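Local coordinates for vacuolar aminopeptidase 1 (Saccharomyces cerevisiae, PDB 5JGF), which removes N-terminal amino acids from peptides and proteins as a zinc-dependent vacuolar enzyme and is the major cargo of the cytoplasm-to-vacuole targeting pathway, at residues F255-R260 against R441-S446. Numbering follows the deposited sequence.
Sequences FLFAPR and RAATGS
Leu256 and Thr444 form a hydrogen-bonded pair in a small antiparallel sheet of this M18 aminopeptidase, where strand 255-258 runs between strands 247-249 and 442-445. Their two backbone bonds, Leu256 N to Thr444 O at 2.9 Å and Thr444 N to Leu256 O at 3.0 Å, are repeated between Ala258 and Ala442. There the bond from Ala442 N to Ala258 O bends to 138°. Between the two pairs, Phe257 stands opposite Ala443 on one face of the sheet, its ring edge meeting the methyl group with CD1 3.6 Å from Ala443 CB. Leu256 and Thr444 project from the other face, where helix 7-21 packs on Leu256.

Arg441 illustrates how a long side chain can reach across a neighbouring strand. It leaves CB with CG anti to the backbone N (chi1 -169°) and stays extended to NE; CG meets the carbonyl carbon of Ala258, and NE comes 4.1 Å from Phe257 CB. NH1 lies 3.7 Å from Phe257 O, a contact only, and NH2 is 3.8 Å from Pro259 CD. The guanidinium lays one face over the backbone at Phe257 and Ala258. NH1 is gripped twice, by Lys245 O and by a salt bridge to Asp131 of a second subunit, tying this sheet to the dodecamer interface. Replacing Arg441 by alanine is likely to cost Asp131 of the second subunit this salt bridge and to open a gap over the Phe257-Ala258 backbone.

The Ala258-Ala442 end of the pairing lies near the metal centre, the Ala442 side chain about 10 Å from a zinc ion; the zinc ligands Asp262 and His438 follow Arg260 and precede Arg441, respectively. At the far end, the Phe255 ring presents its edge to Thr444 O, which lies in the ring plane 3.7 Å from CD1.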
loop_
_atom_site.group_PDB
_atom_site.type_symbol
_atom_site.label_atom_id
_atom_site.label_comp_id
_atom_site.label_asym_id
_atom_site.label_seq_id
_atom_site.Cartn_x
_atom_site.Cartn_y
_atom_site.Cartn_z
ATOM N N PHE D 255 17.338 44.225 9.410
ATOM C CA PHE D 255 16.448 43.389 10.211
ATOM C C PHE D 255 16.549 43.523 11.720
ATOM O O PHE D 255 17.529 44.034 12.261
ATOM C CB PHE D 255 16.688 41.915 9.869
ATOM C CG PHE D 255 16.480 41.585 8.421
ATOM C CD1 PHE D 255 15.207 41.600 7.867
ATOM C CD2 PHE D 255 17.565 41.258 7.610
ATOM C CE1 PHE D 255 15.013 41.294 6.522
ATOM C CE2 PHE D 255 17.380 40.950 6.261
ATOM C CZ PHE D 255 16.103 40.968 5.719
ATOM N N LEU D 256 15.511 43.021 12.384
ATOM C CA LEU D 256 15.428 42.992 13.836
ATOM C C LEU D 256 15.006 41.561 14.158
ATOM O O LEU D 256 13.957 41.104 13.701
ATOM C CB LEU D 256 14.378 43.991 14.346
ATOM C CG LEU D 256 14.215 44.148 15.869
ATOM C CD1 LEU D 256 13.533 45.471 16.177
ATOM C CD2 LEU D 256 13.399 42.997 16.438
ATOM N N PHE D 257 15.845 40.851 14.907
ATOM C CA PHE D 257 15.562 39.471 15.291
ATOM C C PHE D 257 15.185 39.488 16.764
ATOM O O PHE D 257 15.905 40.052 17.586
ATOM C CB PHE D 257 16.799 38.578 15.110
ATOM C CG PHE D 257 17.438 38.669 13.746
ATOM C CD1 PHE D 257 16.667 38.846 12.603
ATOM C CD2 PHE D 257 18.815 38.518 13.605
ATOM C CE1 PHE D 257 17.256 38.870 11.338
ATOM C CE2 PHE D 257 19.416 38.539 12.343
ATOM C CZ PHE D 257 18.635 38.714 11.210
ATOM N N ALA D 258 14.065 38.868 17.103
ATOM C CA ALA D 258 13.634 38.853 18.493
ATOM C C ALA D 258 12.515 37.861 18.708
ATOM O O ALA D 258 11.791 37.509 17.776
ATOM C CB ALA D 258 13.165 40.257 18.916
ATOM N N PRO D 259 12.356 37.397 19.953
ATOM C CA PRO D 259 11.296 36.438 20.256
ATOM C C PRO D 259 9.981 37.139 20.562
ATOM O O PRO D 259 9.950 38.339 20.849
ATOM C CB PRO D 259 11.835 35.719 21.481
ATOM C CG PRO D 259 12.507 36.855 22.227
ATOM C CD PRO D 259 13.261 37.564 21.109
ATOM N N ARG D 260 8.899 36.373 20.468
ATOM C CA ARG D 260 7.564 36.847 20.803
ATOM C C ARG D 260 7.068 38.108 20.082
ATOM O O ARG D 260 6.383 38.935 20.680
ATOM C CB ARG D 260 7.506 37.028 22.329
ATOM C CG ARG D 260 8.066 35.804 23.092
ATOM C CD ARG D 260 8.122 35.988 24.613
ATOM N NE ARG D 260 9.119 36.966 25.057
ATOM C CZ ARG D 260 10.405 36.703 25.280
ATOM N NH1 ARG D 260 11.218 37.673 25.686
ATOM N NH2 ARG D 260 10.887 35.477 25.112
ATOM N N ARG D 441 12.019 32.490 17.798
ATOM C CA ARG D 441 12.756 33.727 17.509
ATOM C C ARG D 441 12.434 34.157 16.082
ATOM O O ARG D 441 12.864 33.526 15.109
ATOM C CB ARG D 441 14.264 33.521 17.688
ATOM C CG ARG D 441 15.088 34.819 17.678
ATOM C CD ARG D 441 16.547 34.519 18.003
ATOM N NE ARG D 441 17.428 35.689 17.989
ATOM C CZ ARG D 441 17.495 36.609 18.951
ATOM N NH1 ARG D 441 18.341 37.625 18.836
ATOM N NH2 ARG D 441 16.717 36.524 20.023
ATOM N N ALA D 442 11.669 35.239 15.965
ATOM C CA ALA D 442 11.233 35.743 14.670
ATOM C C ALA D 442 12.035 36.930 14.150
ATOM O O ALA D 442 13.065 37.300 14.719
ATOM C CB ALA D 442 9.745 36.106 14.744
ATOM N N ALA D 443 11.557 37.524 13.060
ATOM C CA ALA D 443 12.248 38.660 12.464
ATOM C C ALA D 443 11.324 39.608 11.715
ATOM O O ALA D 443 10.314 39.198 11.151
ATOM C CB ALA D 443 13.336 38.163 11.516
ATOM N N THR D 444 11.689 40.885 11.713
ATOM C CA THR D 444 10.933 41.900 10.996
ATOM C C THR D 444 11.953 42.944 10.545
ATOM O O THR D 444 13.153 42.765 10.761
ATOM C CB THR D 444 9.839 42.541 11.898
ATOM O OG1 THR D 444 9.037 43.435 11.116
ATOM C CG2 THR D 444 10.464 43.296 13.063
ATOM N N GLY D 445 11.497 44.009 9.894
ATOM C CA GLY D 445 12.428 45.030 9.455
ATOM C C GLY D 445 12.859 45.883 10.634
ATOM O O GLY D 445 12.074 46.119 11.548
ATOM N N SER D 446 14.105 46.350 10.622
ATOM C CA SER D 446 14.592 47.193 11.715
ATOM C C SER D 446 13.870 48.549 11.763
ATOM O O SER D 446 13.854 49.206 12.804
ATOM C CB SER D 446 16.102 47.404 11.587
ATOM O OG SER D 446 16.439 47.958 10.327
#